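Local coordinates for beta-alanyl-CoA:ammonia lyase 2 (Clostridium propionicum, PDB 4MTU), which probably acts as a lyase that removes ammonia from beta-alanyl-CoA to form acryloyl-CoA, using a hot dog fold assembled into a hexamer, at residues Val6-Met11 against Gly37-Val42; Val30-Asp35 against Met69-Trp74; Leu10-Lys15 against Gly26-Asn31. All coordinates share one frame; numbering follows the deposited sequence. Where two conformers were deposited one is given.

Contact 1 (Val6-Met11 against Gly37-Val42)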
ATOM      1  N   VAL A   6     -15.754  15.382  15.243  1.00 13.01           N
ATOM      2  CA  VAL A   6     -14.827  15.285  14.131  1.00 12.99           C
ATOM      3  C   VAL A   6     -15.439  14.294  13.124  1.00 12.14           C
ATOM      4  O   VAL A   6     -15.929  13.236  13.465  1.00 13.00           O
ATOM      5  CB  VAL A   6     -13.473  14.820  14.585  1.00 13.22           C
ATOM      6  CG1 VAL A   6     -12.590  14.370  13.441  1.00 14.74           C
ATOM      7  CG2 VAL A   6     -12.799  15.970  15.372  1.00 16.76           C
ATOM      8  N   VAL A   7     -15.382  14.698  11.849  1.00 12.36           N
ATOM      9  CA  VAL A   7     -15.938  13.908  10.743  1.00 12.28           C
ATOM     10  C   VAL A   7     -14.860  13.685   9.693  1.00 12.15           C
ATOM     11  O   VAL A   7     -14.372  14.628   9.094  1.00 15.24           O
ATOM     12  CB  VAL A   7     -17.131  14.610  10.124  1.00 15.04           C
ATOM     13  CG1 VAL A   7     -17.674  13.885   8.892  1.00 17.26           C
ATOM     14  CG2 VAL A   7     -18.254  14.814  11.137  1.00 18.49           C
ATOM     15  N   HIS A   8     -14.419  12.446   9.538  1.00 10.74           N
ATOM     16  CA  HIS A   8     -13.608  12.059   8.405  1.00 10.52           C
ATOM     17  C   HIS A   8     -14.548  11.589   7.283  1.00 10.30           C
ATOM     18  O   HIS A   8     -15.636  11.083   7.557  1.00 11.47           O
ATOM     19  CB  HIS A   8     -12.590  10.988   8.796  1.00 10.77           C
ATOM     20  CG  HIS A   8     -11.483  11.473   9.652  1.00 10.58           C
ATOM     21  ND1 HIS A   8     -10.315  10.759   9.829  1.00 11.29           N
ATOM     22  CD2 HIS A   8     -11.417  12.615  10.401  1.00 11.55           C
ATOM     23  CE1 HIS A   8      -9.555  11.473  10.627  1.00 11.51           C
ATOM     24  NE2 HIS A   8     -10.175  12.600  11.024  1.00 11.89           N
ATOM     25  N   HIS A   9     -14.092  11.731   6.056  0.74  9.99           N
ATOM     26  CA  HIS A   9     -14.906  11.411   4.901  0.74 10.67           C
ATOM     27  C   HIS A   9     -13.960  11.078   3.788  0.74 10.42           C
ATOM     28  O   HIS A   9     -13.072  11.872   3.466  0.74  9.90           O
ATOM     29  CB  HIS A   9     -15.836  12.608   4.627  0.74 11.41           C
ATOM     30  CG  HIS A   9     -16.742  12.500   3.422  0.74 11.42           C
ATOM     31  ND1 HIS A   9     -18.079  12.757   3.481  0.74 12.71           N
ATOM     32  CD2 HIS A   9     -16.522  12.192   2.148  0.74 12.64           C
ATOM     33  CE1 HIS A   9     -18.615  12.602   2.221  0.74 13.31           C
ATOM     34  NE2 HIS A   9     -17.641  12.261   1.388  0.74 12.72           N
ATOM     35  N   LEU A  10     -14.231   9.948   3.094  1.00 10.61           N
ATOM     36  CA  LEU A  10     -13.354   9.515   2.019  1.00 10.44           C
ATOM     37  C   LEU A  10     -14.085   8.402   1.221  1.00 10.07           C
ATOM     38  O   LEU A  10     -15.199   8.050   1.543  1.00 11.14           O
ATOM     39  CB  LEU A  10     -11.962   9.163   2.558  0.55 10.55           C
ATOM     40  CG  LEU A  10     -11.974   8.227   3.770  0.55 11.40           C
ATOM     41  CD1 LEU A  10     -12.420   6.825   3.459  0.55 10.16           C
ATOM     42  CD2 LEU A  10     -10.510   8.128   4.296  0.55 15.51           C
ATOM     43  N   MET A  11     -13.392   7.899   0.213  1.00 10.54           N
ATOM     44  CA  MET A  11     -13.905   6.828  -0.653  1.00 10.05           C
ATOM     45  C   MET A  11     -13.173   5.536  -0.375  1.00  9.65           C
ATOM     46  O   MET A  11     -11.951   5.542  -0.173  1.00 11.16           O
ATOM     47  CB  MET A  11     -13.695   7.225  -2.135  1.00 10.54           C
ATOM     48  CG  MET A  11     -14.442   6.339  -3.102  1.00 10.87           C
ATOM     49  SD  MET A  11     -14.035   6.731  -4.836  1.00 11.64           S
ATOM     50  CE  MET A  11     -12.570   5.760  -5.039  1.00 13.49           C
ATOM     51  N   GLY A  37      -9.867   9.590  16.439  1.00 10.65           N
ATOM     52  CA  GLY A  37      -9.482   9.732  17.842  1.00 10.93           C
ATOM     53  C   GLY A  37      -8.209  10.587  17.987  1.00 10.69           C
ATOM     54  O   GLY A  37      -8.131  11.439  18.888  1.00 11.10           O
ATOM     55  N   THR A  38      -7.229  10.350  17.131  1.00 10.53           N
ATOM     56  CA  THR A  38      -6.003  11.143  17.184  1.00 10.65           C
ATOM     57  C   THR A  38      -6.355  12.619  17.032  1.00 10.36           C
ATOM     58  O   THR A  38      -5.850  13.479  17.759  1.00 10.98           O
ATOM     59  CB  THR A  38      -5.039  10.700  16.069  1.00 11.06           C
ATOM     60  OG1 THR A  38      -4.674   9.320  16.289  1.00 12.97           O
ATOM     61  CG2 THR A  38      -3.774  11.540  16.080  1.00 11.36           C
ATOM     62  N   GLU A  39      -7.208  12.956  16.044  1.00 10.62           N
ATOM     63  CA  GLU A  39      -7.545  14.355  15.796  1.00 10.64           C
ATOM     64  C   GLU A  39      -8.195  14.967  17.043  1.00 10.72           C
ATOM     65  O   GLU A  39      -7.882  16.109  17.449  1.00 10.99           O
ATOM     66  CB  GLU A  39      -8.469  14.460  14.581  1.00 10.83           C
ATOM     67  CG  GLU A  39      -8.550  15.875  14.051  1.00 11.70           C
ATOM     68  CD  GLU A  39      -9.348  16.047  12.777  1.00 11.77           C
ATOM     69  OE1 GLU A  39      -9.565  15.088  12.042  1.00 11.93           O
ATOM     70  OE2 GLU A  39      -9.717  17.224  12.479  1.00 13.89           O
ATOM     71  N   LEU A  40      -9.119  14.247  17.678  1.00 10.70           N
ATOM     72  CA  LEU A  40      -9.745  14.700  18.905  1.00 10.90           C
ATOM     73  C   LEU A  40      -8.696  14.985  20.027  1.00 10.81           C
ATOM     74  O   LEU A  40      -8.842  15.961  20.751  1.00 11.81           O
ATOM     75  CB  LEU A  40     -10.760  13.690  19.421  1.00 11.48           C
ATOM     76  CG  LEU A  40     -12.021  13.491  18.563  1.00 12.63           C
ATOM     77  CD1 LEU A  40     -12.764  12.250  18.989  1.00 13.46           C
ATOM     78  CD2 LEU A  40     -12.928  14.696  18.687  1.00 13.28           C
ATOM     79  N   MET A  41      -7.705  14.129  20.120  1.00 10.93           N
ATOM     80  CA  MET A  41      -6.696  14.285  21.150  1.00 11.27           C
ATOM     81  C   MET A  41      -5.794  15.482  20.854  1.00 11.00           C
ATOM     82  O   MET A  41      -5.384  16.219  21.796  1.00 11.95           O
ATOM     83  CB  MET A  41      -5.902  12.982  21.312  1.00 11.63           C
ATOM     84  CG  MET A  41      -6.726  11.843  21.856  1.00 12.62           C
ATOM     85  SD  MET A  41      -7.507  12.154  23.460  1.00 13.47           S
ATOM     86  CE  MET A  41      -9.160  12.630  22.982  1.00 14.26           C
ATOM     87  N   VAL A  42      -5.461  15.696  19.607  1.00 11.00           N
ATOM     88  CA  VAL A  42      -4.725  16.893  19.230  1.00 10.84           C
ATOM     89  C   VAL A  42      -5.479  18.131  19.702  1.00 10.92           C
ATOM     90  O   VAL A  42      -4.907  19.074  20.268  1.00 11.74           O
ATOM     91  CB  VAL A  42      -4.474  16.923  17.688  1.00 11.58           C
ATOM     92  CG1 VAL A  42      -3.880  18.280  17.281  1.00 12.21           C
ATOM     93  CG2 VAL A  42      -3.566  15.756  17.288  1.00 12.54           C
TER

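Contact 2 (Val30-Asp35 against Met69-Trp74)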
ATOM      1  N   VAL A  30     -11.973   0.597  11.829  1.00 10.73           N
ATOM      2  CA  VAL A  30     -11.201   0.793  13.045  1.00 11.04           C
ATOM      3  C   VAL A  30      -9.939   1.608  12.745  1.00 10.70           C
ATOM      4  O   VAL A  30      -9.606   2.487  13.548  1.00 11.52           O
ATOM      5  CB  VAL A  30     -10.895  -0.560  13.690  1.00 11.50           C
ATOM      6  CG1 VAL A  30     -10.090  -0.362  14.971  1.00 13.37           C
ATOM      7  CG2 VAL A  30     -12.183  -1.343  13.965  1.00 13.69           C
ATOM      8  N   ASN A  31      -9.322   1.408  11.619  1.00 11.26           N
ATOM      9  CA  ASN A  31      -8.184   2.222  11.215  1.00 11.40           C
ATOM     10  C   ASN A  31      -8.572   3.706  11.200  1.00 10.72           C
ATOM     11  O   ASN A  31      -7.891   4.578  11.712  1.00 11.24           O
ATOM     12  CB  ASN A  31      -7.693   1.705   9.867  0.63 12.26           C
ATOM     13  CG  ASN A  31      -6.505   2.496   9.397  0.63 17.39           C
ATOM     14  OD1 ASN A  31      -5.786   3.020  10.188  0.63 21.59           O
ATOM     15  ND2 ASN A  31      -6.301   2.651   8.120  0.63 44.79           N
ATOM     16  N   GLN A  32      -9.733   3.983  10.559  1.00 10.33           N
ATOM     17  CA  GLN A  32     -10.162   5.366  10.449  1.00 10.23           C
ATOM     18  C   GLN A  32     -10.546   5.954  11.807  1.00 10.40           C
ATOM     19  O   GLN A  32     -10.210   7.118  12.078  1.00 10.66           O
ATOM     20  CB  GLN A  32     -11.331   5.534   9.441  1.00 10.68           C
ATOM     21  CG  GLN A  32     -11.337   6.915   8.881  1.00 11.58           C
ATOM     22  CD  GLN A  32     -10.115   7.225   8.069  1.00 11.12           C
ATOM     23  OE1 GLN A  32      -9.631   6.360   7.308  1.00 11.87           O
ATOM     24  NE2 GLN A  32      -9.581   8.403   8.192  1.00 12.23           N
ATOM     25  N   TRP A  33     -11.217   5.182  12.647  1.00 10.47           N
ATOM     26  CA  TRP A  33     -11.552   5.682  14.003  1.00 10.53           C
ATOM     27  C   TRP A  33     -10.271   5.988  14.790  1.00 10.48           C
ATOM     28  O   TRP A  33     -10.292   6.937  15.590  1.00 11.05           O
ATOM     29  CB  TRP A  33     -12.388   4.667  14.717  1.00 10.77           C
ATOM     30  CG  TRP A  33     -13.823   4.586  14.242  1.00 10.47           C
ATOM     31  CD1 TRP A  33     -14.535   5.543  13.590  1.00 10.90           C
ATOM     32  CD2 TRP A  33     -14.703   3.474  14.444  1.00 10.71           C
ATOM     33  NE1 TRP A  33     -15.830   5.105  13.353  1.00 11.38           N
ATOM     34  CE2 TRP A  33     -15.937   3.817  13.883  1.00 11.19           C
ATOM     35  CE3 TRP A  33     -14.526   2.208  15.010  1.00 11.65           C
ATOM     36  CZ2 TRP A  33     -17.060   2.949  13.912  1.00 11.58           C
ATOM     37  CZ3 TRP A  33     -15.594   1.357  15.030  1.00 12.33           C
ATOM     38  CH2 TRP A  33     -16.851   1.718  14.477  1.00 12.02           C
ATOM     39  N   GLY A  34      -9.190   5.248  14.577  1.00 10.74           N
ATOM     40  CA  GLY A  34      -7.952   5.597  15.240  1.00 10.59           C
ATOM     41  C   GLY A  34      -7.502   7.012  14.860  1.00 10.72           C
ATOM     42  O   GLY A  34      -7.047   7.783  15.718  1.00 11.66           O
ATOM     43  N   ASP A  35      -7.624   7.350  13.575  1.00 10.38           N
ATOM     44  CA  ASP A  35      -7.222   8.684  13.104  1.00 10.52           C
ATOM     45  C   ASP A  35      -8.187   9.776  13.574  1.00 10.03           C
ATOM     46  O   ASP A  35      -7.772  10.888  13.881  1.00 10.58           O
ATOM     47  CB  ASP A  35      -7.074   8.694  11.609  1.00 11.40           C
ATOM     48  CG  ASP A  35      -5.951   7.872  11.041  1.00 13.41           C
ATOM     49  OD1 ASP A  35      -5.137   7.323  11.859  1.00 14.89           O
ATOM     50  OD2 ASP A  35      -5.881   7.806   9.780  1.00 15.41           O
ATOM     51  N   MET A  69     -17.690   6.931   2.496  1.00 10.66           N
ATOM     52  CA  MET A  69     -17.853   6.660   3.907  1.00 10.74           C
ATOM     53  C   MET A  69     -17.500   7.885   4.742  1.00 10.54           C
ATOM     54  O   MET A  69     -16.532   8.584   4.461  1.00 11.90           O
ATOM     55  CB  MET A  69     -16.915   5.523   4.324  1.00 10.99           C
ATOM     56  CG  MET A  69     -17.239   4.157   3.719  1.00 11.87           C
ATOM     57  SD  MET A  69     -18.792   3.431   4.250  1.00 12.29           S
ATOM     58  CE  MET A  69     -18.350   3.086   5.961  1.00 14.61           C
ATOM     59  N   GLU A  70     -18.265   8.072   5.796  1.00 10.99           N
ATOM     60  CA  GLU A  70     -17.988   9.059   6.820  1.00 12.52           C
ATOM     61  C   GLU A  70     -17.750   8.361   8.159  1.00 12.99           C
ATOM     62  O   GLU A  70     -18.360   7.319   8.488  1.00 15.95           O
ATOM     63  CB  GLU A  70     -19.087  10.030   7.019  1.00 14.69           C
ATOM     64  CG  GLU A  70     -19.274  10.911   5.927  1.00 16.20           C
ATOM     65  CD  GLU A  70     -19.979  12.229   6.240  1.00 18.31           C
ATOM     66  OE1 GLU A  70     -19.857  13.140   5.444  1.00 20.13           O
ATOM     67  OE2 GLU A  70     -20.701  12.338   7.278  1.00 20.73           O
ATOM     68  N   TYR A  71     -16.852   8.921   8.951  1.00 12.30           N
ATOM     69  CA  TYR A  71     -16.439   8.359  10.214  1.00 12.56           C
ATOM     70  C   TYR A  71     -16.511   9.516  11.220  1.00 12.74           C
ATOM     71  O   TYR A  71     -15.778  10.471  11.077  1.00 15.36           O
ATOM     72  CB  TYR A  71     -15.048   7.764  10.158  1.00 12.78           C
ATOM     73  CG  TYR A  71     -14.897   6.777   9.027  1.00 11.79           C
ATOM     74  CD1 TYR A  71     -15.047   5.417   9.254  1.00 11.80           C
ATOM     75  CD2 TYR A  71     -14.604   7.178   7.748  1.00 11.56           C
ATOM     76  CE1 TYR A  71     -14.902   4.499   8.217  1.00 12.11           C
ATOM     77  CE2 TYR A  71     -14.459   6.265   6.708  1.00 11.68           C
ATOM     78  CZ  TYR A  71     -14.606   4.929   6.937  1.00 11.81           C
ATOM     79  OH  TYR A  71     -14.446   4.074   5.883  1.00 12.92           O
ATOM     80  N   HIS A  72     -17.421   9.390  12.168  1.00 12.09           N
ATOM     81  CA  HIS A  72     -17.658  10.442  13.158  1.00 12.31           C
ATOM     82  C   HIS A  72     -17.073  10.013  14.505  1.00 11.84           C
ATOM     83  O   HIS A  72     -17.131   8.836  14.892  1.00 12.75           O
ATOM     84  CB  HIS A  72     -19.172  10.651  13.349  1.00 13.79           C
ATOM     85  CG  HIS A  72     -19.875  11.086  12.095  1.00 15.22           C
ATOM     86  ND1 HIS A  72     -21.144  11.578  12.182  1.00 17.72           N
ATOM     87  CD2 HIS A  72     -19.521  11.049  10.819  1.00 18.63           C
ATOM     88  CE1 HIS A  72     -21.515  11.882  10.920  1.00 17.52           C
ATOM     89  NE2 HIS A  72     -20.545  11.549  10.076  1.00 17.77           N
ATOM     90  N   GLY A  73     -16.500  10.974  15.251  1.00 11.67           N
ATOM     91  CA  GLY A  73     -16.091  10.705  16.589  1.00 11.77           C
ATOM     92  C   GLY A  73     -16.201  11.943  17.447  1.00 11.67           C
ATOM     93  O   GLY A  73     -16.095  13.077  16.967  1.00 12.59           O
ATOM     94  N   TRP A  74     -16.391  11.699  18.748  1.00 12.06           N
ATOM     95  CA  TRP A  74     -16.435  12.841  19.689  1.00 12.27           C
ATOM     96  C   TRP A  74     -16.008  12.315  21.067  1.00 12.50           C
ATOM     97  O   TRP A  74     -16.081  11.146  21.392  1.00 13.31           O
ATOM     98  CB  TRP A  74     -17.819  13.462  19.730  1.00 13.80           C
ATOM     99  CG  TRP A  74     -18.940  12.586  20.142  1.00 14.65           C
ATOM    100  CD1 TRP A  74     -19.414  12.461  21.419  1.00 16.14           C
ATOM    101  CD2 TRP A  74     -19.707  11.701  19.315  1.00 15.31           C
ATOM    102  NE1 TRP A  74     -20.442  11.564  21.408  1.00 18.90           N
ATOM    103  CE2 TRP A  74     -20.652  11.071  20.150  1.00 18.53           C
ATOM    104  CE3 TRP A  74     -19.688  11.372  17.969  1.00 16.94           C
ATOM    105  CZ2 TRP A  74     -21.583  10.134  19.641  1.00 20.14           C
ATOM    106  CZ3 TRP A  74     -20.591  10.473  17.485  1.00 19.56           C
ATOM    107  CH2 TRP A  74     -21.532   9.846  18.287  1.00 21.99           C
TER

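Contact 3 (Leu10-Lys15 against Gly26-Asn31)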
ATOM      1  N   LEU A  10     -14.231   9.948   3.094  1.00 10.61           N
ATOM      2  CA  LEU A  10     -13.354   9.515   2.019  1.00 10.44           C
ATOM      3  C   LEU A  10     -14.085   8.402   1.221  1.00 10.07           C
ATOM      4  O   LEU A  10     -15.199   8.050   1.543  1.00 11.14           O
ATOM      5  CB  LEU A  10     -11.962   9.163   2.558  0.55 10.55           C
ATOM      6  CG  LEU A  10     -11.974   8.227   3.770  0.55 11.40           C
ATOM      7  CD1 LEU A  10     -12.420   6.825   3.459  0.55 10.16           C
ATOM      8  CD2 LEU A  10     -10.510   8.128   4.296  0.55 15.51           C
ATOM      9  N   MET A  11     -13.392   7.899   0.213  1.00 10.54           N
ATOM     10  CA  MET A  11     -13.905   6.828  -0.653  1.00 10.05           C
ATOM     11  C   MET A  11     -13.173   5.536  -0.375  1.00  9.65           C
ATOM     12  O   MET A  11     -11.951   5.542  -0.173  1.00 11.16           O
ATOM     13  CB  MET A  11     -13.695   7.225  -2.135  1.00 10.54           C
ATOM     14  CG  MET A  11     -14.442   6.339  -3.102  1.00 10.87           C
ATOM     15  SD  MET A  11     -14.035   6.731  -4.836  1.00 11.64           S
ATOM     16  CE  MET A  11     -12.570   5.760  -5.039  1.00 13.49           C
ATOM     17  N   MET A  12     -13.899   4.408  -0.427  1.00  9.79           N
ATOM     18  CA  MET A  12     -13.289   3.103  -0.541  1.00  9.86           C
ATOM     19  C   MET A  12     -12.875   2.843  -1.985  1.00  9.64           C
ATOM     20  O   MET A  12     -13.750   2.793  -2.860  1.00 10.91           O
ATOM     21  CB  MET A  12     -14.274   2.013  -0.103  1.00 10.52           C
ATOM     22  CG  MET A  12     -14.761   2.108   1.350  1.00 10.86           C
ATOM     23  SD  MET A  12     -13.504   1.841   2.596  1.00 11.45           S
ATOM     24  CE  MET A  12     -12.928   3.515   2.966  1.00 12.66           C
ATOM     25  N   SER A  13     -11.594   2.779  -2.227  1.00 10.04           N
ATOM     26  CA  SER A  13     -11.127   2.452  -3.557  1.00 10.34           C
ATOM     27  C   SER A  13     -10.899   0.968  -3.679  1.00  9.96           C
ATOM     28  O   SER A  13     -11.049   0.201  -2.716  1.00 10.41           O
ATOM     29  CB  SER A  13      -9.843   3.215  -3.930  1.00 11.25           C
ATOM     30  OG  SER A  13      -8.759   2.613  -3.302  1.00 12.13           O
ATOM     31  N   ALA A  14     -10.482   0.531  -4.877  1.00 10.51           N
ATOM     32  CA  ALA A  14     -10.133  -0.883  -5.060  1.00 10.47           C
ATOM     33  C   ALA A  14      -9.023  -1.295  -4.082  1.00 10.13           C
ATOM     34  O   ALA A  14      -8.953  -2.472  -3.712  1.00 11.31           O
ATOM     35  CB  ALA A  14      -9.709  -1.115  -6.508  1.00 11.33           C
ATOM     36  N   LYS A  15      -8.171  -0.401  -3.658  1.00 10.16           N
ATOM     37  CA  LYS A  15      -7.114  -0.636  -2.714  1.00 10.17           C
ATOM     38  C   LYS A  15      -7.606  -0.970  -1.311  1.00 10.52           C
ATOM     39  O   LYS A  15      -6.862  -1.520  -0.514  1.00 12.13           O
ATOM     40  CB  LYS A  15      -6.177   0.581  -2.647  1.00 11.21           C
ATOM     41  CG  LYS A  15      -5.572   0.940  -4.017  1.00 11.73           C
ATOM     42  CD  LYS A  15      -4.933   2.316  -3.966  1.00 13.87           C
ATOM     43  CE  LYS A  15      -4.270   2.700  -5.259  1.00 14.45           C
ATOM     44  NZ  LYS A  15      -5.256   2.949  -6.290  1.00 14.67           N
ATOM     45  N   GLY A  26     -13.847  -5.029   8.178  1.00 11.44           N
ATOM     46  CA  GLY A  26     -14.270  -4.159   9.251  1.00 12.54           C
ATOM     47  C   GLY A  26     -13.107  -3.384   9.899  1.00 11.67           C
ATOM     48  O   GLY A  26     -13.279  -2.254  10.358  1.00 12.21           O
ATOM     49  N   ALA A  27     -11.921  -3.974   9.898  1.00 11.62           N
ATOM     50  CA  ALA A  27     -10.769  -3.289  10.441  1.00 11.74           C
ATOM     51  C   ALA A  27     -10.465  -1.979   9.719  1.00 10.90           C
ATOM     52  O   ALA A  27      -9.836  -1.103  10.306  1.00 11.91           O
ATOM     53  CB  ALA A  27      -9.537  -4.175  10.464  1.00 12.91           C
ATOM     54  N   ARG A  28     -10.913  -1.812   8.466  1.00 10.50           N
ATOM     55  CA  ARG A  28     -10.700  -0.527   7.795  1.00 10.34           C
ATOM     56  C   ARG A  28     -11.401   0.601   8.540  1.00 10.19           C
ATOM     57  O   ARG A  28     -10.913   1.737   8.583  1.00 10.79           O
ATOM     58  CB  ARG A  28     -11.212  -0.626   6.346  1.00 10.80           C
ATOM     59  CG  ARG A  28     -11.139   0.669   5.551  1.00 11.16           C
ATOM     60  CD  ARG A  28      -9.742   1.095   5.285  1.00 11.57           C
ATOM     61  NE  ARG A  28      -9.650   2.378   4.570  1.00 12.13           N
ATOM     62  CZ  ARG A  28      -9.699   3.538   5.159  1.00 11.74           C
ATOM     63  NH1 ARG A  28      -9.849   3.644   6.476  1.00 12.71           N
ATOM     64  NH2 ARG A  28      -9.571   4.647   4.447  1.00 13.62           N
ATOM     65  N   ILE A  29     -12.589   0.301   9.105  1.00 10.54           N
ATOM     66  CA  ILE A  29     -13.296   1.306   9.889  1.00 10.55           C
ATOM     67  C   ILE A  29     -12.510   1.636  11.164  1.00 10.35           C
ATOM     68  O   ILE A  29     -12.386   2.800  11.551  1.00 10.68           O
ATOM     69  CB  ILE A  29     -14.714   0.778  10.269  1.00 10.47           C
ATOM     70  CG1 ILE A  29     -15.565   0.580   9.011  1.00 11.37           C
ATOM     71  CG2 ILE A  29     -15.345   1.712  11.264  1.00 12.13           C
ATOM     72  CD1 ILE A  29     -16.895  -0.131   9.276  1.00 12.71           C
ATOM     73  N   VAL A  30     -11.973   0.597  11.829  1.00 10.73           N
ATOM     74  CA  VAL A  30     -11.201   0.793  13.045  1.00 11.04           C
ATOM     75  C   VAL A  30      -9.939   1.608  12.745  1.00 10.70           C
ATOM     76  O   VAL A  30      -9.606   2.487  13.548  1.00 11.52           O
ATOM     77  CB  VAL A  30     -10.895  -0.560  13.690  1.00 11.50           C
ATOM     78  CG1 VAL A  30     -10.090  -0.362  14.971  1.00 13.37           C
ATOM     79  CG2 VAL A  30     -12.183  -1.343  13.965  1.00 13.69           C
ATOM     80  N   ASN A  31      -9.322   1.408  11.619  1.00 11.26           N
ATOM     81  CA  ASN A  31      -8.184   2.222  11.215  1.00 11.40           C
ATOM     82  C   ASN A  31      -8.572   3.706  11.200  1.00 10.72           C
ATOM     83  O   ASN A  31      -7.891   4.578  11.712  1.00 11.24           O
ATOM     84  CB  ASN A  31      -7.693   1.705   9.867  0.63 12.26           C
ATOM     85  CG  ASN A  31      -6.505   2.496   9.397  0.63 17.39           C
ATOM     86  OD1 ASN A  31      -5.786   3.020  10.188  0.63 21.59           O
ATOM     87  ND2 ASN A  31      -6.301   2.651   8.120  0.63 44.79           N
TER
HETATM   88  O   HOH W   1      -9.704   4.816   1.484  1.00 14.38           O

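Contact 1 (Val6-Met11 against Gly37-Val42)
Glu-39 OE1 is gripped from two sides of a subunit interface: His-8 NE2 donates to it from the same chain at 2.8 Å, and His-9 NE2 of the second subunit, another copy of this protein, bonds to it as well. Glu-39 OE1 lies close to the plane of the His-8 ring, and the N-H meets it nearly in line with the C-O bond, bent to 148°. Ring and carboxylate are turned 37° against each other. Histidine suits this buried place because both ring nitrogens can be used; ND1 of His-8 pairs with the side-chain amide of Gln-32. The carboxylate reaches the strand because Glu-39 places CG anti to its backbone N (chi1 -165°) and stays extended beyond it. Its other oxygen, OE2, bonds to the hydroxyl of Tyr-43, so neither oxygen is buried without a partner.

Beside this polar centre, the two branches of Val-6 divide the work. CG1 packs 3.4 Å from Glu-39 OE1, whereas CG2 lies 3.6 Å from CD2 of Leu-40, the two side chains passing in opposite directions. Short, branched valine fills the gap between strand 6-11 and helix segment 37-42, whose axes approach to 9.1 Å and run roughly antiparallel. The arrangement is that of the hot dog fold, in which an antiparallel sheet wraps a central helix.

Contact 2 (Val30-Asp35 against Met69-Trp74)
Gln-32 and Tyr-71 meet where the central helix of the hot dog fold rests on its sheet: segment 30-35 belongs to helix 27-45, the sausage, and segment 69-74 to strand 68-78, part of the bun. The axes of the two segments come within 8.5 Å and cross at 45°.

The first kind of contact is CH-pi. Gln-32 lays its aliphatic part over one face of the Tyr-71 ring, with CG 3.7 Å from the ring centroid. The offset is toward the CD2 side, where CG comes to 3.5 Å of that atom, while CB lies 3.7 Å from CD1. With CG anti to the backbone N the methylenes lie over the ring, and the bend at chi2 (64°) turns the amide off to its polar partners, OE1 to Arg-28 NH1 and NE2 to His-8 ND1. Glutamine thus serves both an apolar and a polar neighbour.

Apolar packing is the second kind. CD1 of Trp-33 approaches CB of Tyr-71 at 4.1 Å, the two side chains crossing at about a right angle, and NE1 lies near the edge of the tyrosine ring. The indole fills the space between helix and sheet, and its N-H is satisfied by the carbonyl of Glu-88 on strand 82-95.

No hydrogen bond passes between the two segments. On the strand's other side, the CB atoms of Glu-70 and His-72 point away from the helix, and His-72 NE2 donates to Glu-70 OE2 at 2.9 Å and 164°, with that oxygen approached on its anti side and tilted out of the carboxylate plane.

Contact 3 (Leu10-Lys15 against Gly26-Asn31)
A charged guanidinium is met here mainly by hydrocarbon: the methyl CE of Met-12 lies over one face of the Arg-28 group, 3.8 Å from NE, while Leu-10 comes to its edge, with CD2 3.6 Å from NH2. No direct hydrogen bond joins the segments. Instead, one water in the guanidinium plane accepts from Arg-28 NH2 at 3.0 Å and donates to Met-11 O at 2.9 Å, satisfying a carbonyl at the end of the strand. Met-12 suits its place because its unbranched chain can fold: bends at chi2 and chi3 bring the methyl over the flat group and SD to 4.0 Å from Arg-28 CG.

In the hot dog fold, this is where strand 4-11 gives way to the loop leading to central helix 27-45. Arg-28, near the start of that helix, spans the gap with a long side chain. Its NE forms a salt bridge with Asp-16 in the loop, and NH1 bonds to Gln-32 OE1, so fixed partners hold its plane. Asp-16 also accepts from the backbone N of Ser-13 through OD2. Ser-13 turns the chain with an ST turn, its OG accepting from Lys-15 N at 3.1 Å.

From the N terminus, strand 4-11 runs into the 10-15 loop, and contact 3 closes the shortest circuit, bringing the chain back at 26-31 after ten residues. Contact 1 starts from the same strand, their segments overlapping at Leu-10 and Met-11, but closes further along helix 27-45, so the smaller circuit lies within the larger one. Contact 2 departs from the helix between the other two, its helix segment overlapping that of contact 3 at Val-30 and Asn-31, and closes on strand 68-78; it crosses contact 1. Contacts 1 and 2 set helix 27-45 against adjoining antiparallel strands of one sheet, while contact 3 ties its first turn to the end of strand 4-11 and the loop that follows.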